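Local coordinates for protein beta sliding clamp (Bartonella birtlesii LL-WM9, PDB 6PTR) that probably tethers DNA polymerases and other proteins to DNA for processive replication, as a ring-shaped head-to-tail homodimer closed around the double helix, at residues F278-R292 against L307-L321. Residues are numbered along the deposited sequence; the frame is centred on the assembly and turned at random.
Sequences FSSAVDRVSTISNDR and LVVNNPDSGSAEDQL
V285 on helix 275-285 and I288 just beyond it in the chain press onto the hairpin 304-311/315-322, the helix-on-antiparallel-sheet packing of the sliding-clamp fold, here in the C-terminal domain. V285 sets CG2 obliquely against V309 CG2 at 3.5 Å, while its CG1 leans on the backbone of E318 and its CB meets A317 CB. I288 and V309 lie alongside each other, pointing opposite ways, CG1 against CG1. With CG1 of I288 lodged between backbone N and carbonyl carbon (chi1 62°), the extended chain drives CD1 down to the strand, a tight 3.5 Å from S316 CA. One turn before V285, A281 CB rests on L307 CD1 (3.6 Å), and L321 crosses F278 at about a right angle. At the subunit interface, where S316 to E318 continue the sheet into the second subunit, R284 turns the NE edge of its guanidinium to D319: NE and NH2 both bond to OD2, NH2 at 2.9 Å, with the carboxylate plane turned 56° from the guanidinium. T114 of the second subunit also bonds that oxygen. At the hairpin turn, a classic beta bulge sets S314 and G315 opposite N311. The I288 carbonyl is approached by N311 ND2, modelled so close that the exact length is doubtful, and, in one of two conformers, by S314 OG on an in-plane lone pair. Both N290 and N311 form Asx turns through OD1. R292 lays one guanidinium face over P312 CG and sends NE to D313 OD2 at 2.9 Å, from above the carboxylate plane; N290 ND2 takes the anti lone pair of the same D313 OD2, 3.0 Å away.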
# COMPACT_ATOMS: atom_id res chain seq x y z
N PHE C 278 -23.94 -6.68 -13.57
CA PHE C 278 -23.71 -5.34 -14.13
C PHE C 278 -22.40 -4.76 -13.64
O PHE C 278 -21.60 -4.24 -14.43
CB PHE C 278 -24.88 -4.43 -13.75
CG PHE C 278 -24.72 -3.00 -14.21
CD1 PHE C 278 -24.99 -2.65 -15.52
CD2 PHE C 278 -24.29 -2.02 -13.32
CE1 PHE C 278 -24.84 -1.34 -15.94
CE2 PHE C 278 -24.12 -0.71 -13.75
CZ PHE C 278 -24.41 -0.37 -15.04
N SER C 279 -22.16 -4.84 -12.33
CA SER C 279 -20.92 -4.31 -11.77
C SER C 279 -19.69 -4.99 -12.37
O SER C 279 -18.72 -4.32 -12.72
CB SER C 279 -20.93 -4.50 -10.24
OG SER C 279 -21.99 -3.75 -9.67
N SER C 280 -19.71 -6.32 -12.47
CA SER C 280 -18.55 -7.03 -13.00
C SER C 280 -18.32 -6.68 -14.47
O SER C 280 -17.17 -6.52 -14.91
CB SER C 280 -18.72 -8.54 -12.83
OG SER C 280 -18.85 -8.89 -11.46
N ALA C 281 -19.40 -6.55 -15.24
CA ALA C 281 -19.25 -6.20 -16.66
C ALA C 281 -18.69 -4.79 -16.83
O ALA C 281 -17.81 -4.57 -17.67
CB ALA C 281 -20.60 -6.31 -17.37
N VAL C 282 -19.20 -3.83 -16.05
CA VAL C 282 -18.68 -2.47 -16.11
C VAL C 282 -17.22 -2.45 -15.70
O VAL C 282 -16.39 -1.79 -16.32
CB VAL C 282 -19.51 -1.52 -15.23
CG1 VAL C 282 -18.82 -0.15 -15.08
CG2 VAL C 282 -20.91 -1.36 -15.80
N ASP C 283 -16.90 -3.17 -14.61
CA ASP C 283 -15.51 -3.28 -14.17
C ASP C 283 -14.63 -3.81 -15.30
O ASP C 283 -13.57 -3.25 -15.59
CB ASP C 283 -15.44 -4.18 -12.93
CG ASP C 283 -14.07 -4.18 -12.28
OD1 ASP C 283 -13.31 -3.21 -12.48
OD2 ASP C 283 -13.75 -5.16 -11.56
N ARG C 284 -15.08 -4.86 -15.99
CA ARG C 284 -14.27 -5.44 -17.05
C ARG C 284 -14.03 -4.45 -18.18
O ARG C 284 -12.88 -4.20 -18.56
CB ARG C 284 -14.92 -6.72 -17.58
CG ARG C 284 -14.85 -7.88 -16.58
CD ARG C 284 -15.31 -9.18 -17.20
NE ARG C 284 -16.71 -9.17 -17.63
CZ ARG C 284 -17.74 -9.60 -16.90
NH1 ARG C 284 -17.54 -10.07 -15.68
NH2 ARG C 284 -18.97 -9.59 -17.41
N VAL C 285 -15.10 -3.85 -18.73
CA VAL C 285 -14.90 -3.05 -19.95
C VAL C 285 -14.19 -1.74 -19.62
O VAL C 285 -13.51 -1.19 -20.49
CB VAL C 285 -16.23 -2.81 -20.72
CG1 VAL C 285 -16.83 -4.15 -21.20
CG2 VAL C 285 -17.25 -2.06 -19.86
N SER C 286 -14.28 -1.26 -18.37
CA SER C 286 -13.61 -0.00 -18.02
C SER C 286 -12.12 -0.17 -17.79
O SER C 286 -11.42 0.82 -17.54
CB SER C 286 -14.26 0.61 -16.77
OG SER C 286 -14.07 -0.20 -15.64
N THR C 287 -11.61 -1.41 -17.87
CA THR C 287 -10.19 -1.63 -17.64
C THR C 287 -9.34 -0.83 -18.63
O THR C 287 -8.20 -0.46 -18.31
CB THR C 287 -9.85 -3.12 -17.77
OG1 THR C 287 -10.76 -3.91 -16.98
CG2 THR C 287 -8.42 -3.42 -17.28
N ILE C 288 -9.88 -0.55 -19.82
CA ILE C 288 -9.08 0.14 -20.84
C ILE C 288 -9.11 1.65 -20.69
O ILE C 288 -8.47 2.35 -21.49
CB ILE C 288 -9.53 -0.23 -22.27
CG1 ILE C 288 -10.97 0.21 -22.49
CG2 ILE C 288 -9.45 -1.73 -22.50
CD1 ILE C 288 -11.40 0.09 -23.98
N SER C 289 -9.84 2.19 -19.72
CA SER C 289 -9.94 3.64 -19.63
C SER C 289 -8.70 4.24 -18.98
O SER C 289 -7.91 3.54 -18.34
CB SER C 289 -11.19 4.05 -18.84
OG SER C 289 -12.36 3.70 -19.57
N ASN C 290 -8.52 5.54 -19.17
CA ASN C 290 -7.37 6.24 -18.59
C ASN C 290 -7.80 7.67 -18.25
O ASN C 290 -8.99 7.94 -18.10
CB ASN C 290 -6.15 6.15 -19.53
CG ASN C 290 -6.34 6.92 -20.85
OD1 ASN C 290 -7.30 7.67 -21.02
ND2 ASN C 290 -5.40 6.74 -21.78
N ASP C 291 -6.83 8.59 -18.16
CA ASP C 291 -7.13 9.95 -17.70
C ASP C 291 -8.04 10.73 -18.65
O ASP C 291 -8.60 11.75 -18.24
CB ASP C 291 -5.84 10.74 -17.50
CG ASP C 291 -4.96 10.16 -16.42
OD1 ASP C 291 -5.51 9.49 -15.51
OD2 ASP C 291 -3.73 10.37 -16.48
N ARG C 292 -8.20 10.29 -19.89
CA ARG C 292 -9.07 11.02 -20.81
C ARG C 292 -10.52 10.99 -20.38
O ARG C 292 -11.29 11.89 -20.74
CB ARG C 292 -8.97 10.45 -22.23
CG ARG C 292 -7.62 10.67 -22.89
CD ARG C 292 -7.60 10.02 -24.25
NE ARG C 292 -6.35 10.20 -24.96
CZ ARG C 292 -6.14 11.12 -25.90
NH1 ARG C 292 -7.10 11.97 -26.25
NH2 ARG C 292 -4.97 11.17 -26.50
N LEU C 307 -22.74 -2.94 -23.26
CA LEU C 307 -21.83 -1.94 -22.71
C LEU C 307 -20.69 -1.78 -23.69
O LEU C 307 -20.20 -2.77 -24.23
CB LEU C 307 -21.27 -2.40 -21.36
CG LEU C 307 -22.29 -2.75 -20.30
CD1 LEU C 307 -21.58 -3.28 -19.07
CD2 LEU C 307 -23.07 -1.50 -19.97
N VAL C 308 -20.25 -0.55 -23.93
CA VAL C 308 -19.11 -0.31 -24.82
C VAL C 308 -18.24 0.79 -24.23
O VAL C 308 -18.74 1.86 -23.85
CB VAL C 308 -19.52 0.09 -26.25
CG1 VAL C 308 -18.25 0.25 -27.08
CG2 VAL C 308 -20.41 -0.96 -26.86
N VAL C 309 -16.92 0.55 -24.21
CA VAL C 309 -15.93 1.55 -23.80
C VAL C 309 -14.94 1.72 -24.95
O VAL C 309 -14.53 0.73 -25.56
CB VAL C 309 -15.19 1.16 -22.52
CG1 VAL C 309 -14.12 2.20 -22.13
CG2 VAL C 309 -16.18 0.95 -21.36
N ASN C 310 -14.59 2.97 -25.26
CA ASN C 310 -13.61 3.28 -26.30
C ASN C 310 -12.57 4.19 -25.69
O ASN C 310 -12.93 5.16 -25.01
CB ASN C 310 -14.24 3.96 -27.54
CG ASN C 310 -15.17 3.05 -28.33
OD1 ASN C 310 -14.73 2.10 -28.98
ND2 ASN C 310 -16.47 3.34 -28.29
N ASN C 311 -11.30 3.89 -25.92
CA ASN C 311 -10.21 4.74 -25.44
C ASN C 311 -9.19 4.84 -26.56
O ASN C 311 -8.65 3.83 -27.01
CB ASN C 311 -9.58 4.18 -24.16
CG ASN C 311 -8.28 4.90 -23.73
OD1 ASN C 311 -7.79 5.82 -24.36
ND2 ASN C 311 -7.69 4.41 -22.62
N PRO C 312 -8.90 6.05 -27.05
CA PRO C 312 -8.03 6.16 -28.22
C PRO C 312 -6.61 5.71 -27.96
O PRO C 312 -5.86 5.52 -28.93
CB PRO C 312 -8.07 7.65 -28.56
CG PRO C 312 -8.38 8.31 -27.24
CD PRO C 312 -9.35 7.37 -26.56
N ASP C 313 -6.21 5.58 -26.70
CA ASP C 313 -4.86 5.14 -26.39
C ASP C 313 -4.76 3.64 -26.20
O ASP C 313 -3.63 3.14 -26.09
CB ASP C 313 -4.35 5.85 -25.13
CG ASP C 313 -4.27 7.35 -25.29
OD1 ASP C 313 -3.94 7.82 -26.41
OD2 ASP C 313 -4.53 8.07 -24.30
N SER C 314 -5.88 2.90 -26.17
CA SER C 314 -5.79 1.47 -25.89
C SER C 314 -6.69 0.59 -26.75
O SER C 314 -6.32 -0.56 -27.01
CB SER C 314 -6.12 1.20 -24.41
OG SER C 314 -7.44 1.57 -24.10
N GLY C 315 -7.85 1.05 -27.19
CA GLY C 315 -8.72 0.19 -27.97
C GLY C 315 -10.16 0.29 -27.54
O GLY C 315 -10.64 1.38 -27.20
N SER C 316 -10.88 -0.83 -27.56
CA SER C 316 -12.30 -0.83 -27.23
C SER C 316 -12.62 -2.08 -26.44
O SER C 316 -11.87 -3.07 -26.46
CB SER C 316 -13.18 -0.77 -28.47
OG SER C 316 -12.93 -1.88 -29.33
N ALA C 317 -13.76 -2.05 -25.77
CA ALA C 317 -14.17 -3.15 -24.90
C ALA C 317 -15.69 -3.18 -24.89
O ALA C 317 -16.32 -2.13 -24.77
CB ALA C 317 -13.63 -2.95 -23.48
N GLU C 318 -16.27 -4.37 -25.02
CA GLU C 318 -17.72 -4.46 -24.97
C GLU C 318 -18.12 -5.67 -24.15
O GLU C 318 -17.34 -6.59 -23.94
CB GLU C 318 -18.32 -4.54 -26.38
CG GLU C 318 -17.89 -5.70 -27.22
CD GLU C 318 -18.54 -5.70 -28.60
OE1 GLU C 318 -19.14 -4.67 -28.98
OE2 GLU C 318 -18.45 -6.72 -29.31
N ASP C 319 -19.36 -5.64 -23.67
CA ASP C 319 -19.94 -6.77 -22.95
C ASP C 319 -21.45 -6.70 -23.12
O ASP C 319 -22.00 -5.73 -23.66
CB ASP C 319 -19.52 -6.75 -21.47
CG ASP C 319 -19.39 -8.14 -20.86
OD1 ASP C 319 -20.13 -9.07 -21.27
OD2 ASP C 319 -18.54 -8.29 -19.96
N GLN C 320 -22.13 -7.75 -22.68
CA GLN C 320 -23.59 -7.76 -22.82
C GLN C 320 -24.19 -8.50 -21.63
O GLN C 320 -23.61 -9.47 -21.13
CB GLN C 320 -23.98 -8.42 -24.15
CG GLN C 320 -25.46 -8.48 -24.44
CD GLN C 320 -25.74 -8.91 -25.87
OE1 GLN C 320 -24.91 -8.71 -26.76
NE2 GLN C 320 -26.90 -9.50 -26.09
N LEU C 321 -25.37 -8.05 -21.20
CA LEU C 321 -26.06 -8.65 -20.07
C LEU C 321 -27.54 -8.74 -20.38
O LEU C 321 -28.09 -7.91 -21.11
CB LEU C 321 -25.91 -7.82 -18.79
CG LEU C 321 -24.53 -7.40 -18.34
CD1 LEU C 321 -24.67 -6.15 -17.52
CD2 LEU C 321 -23.94 -8.54 -17.52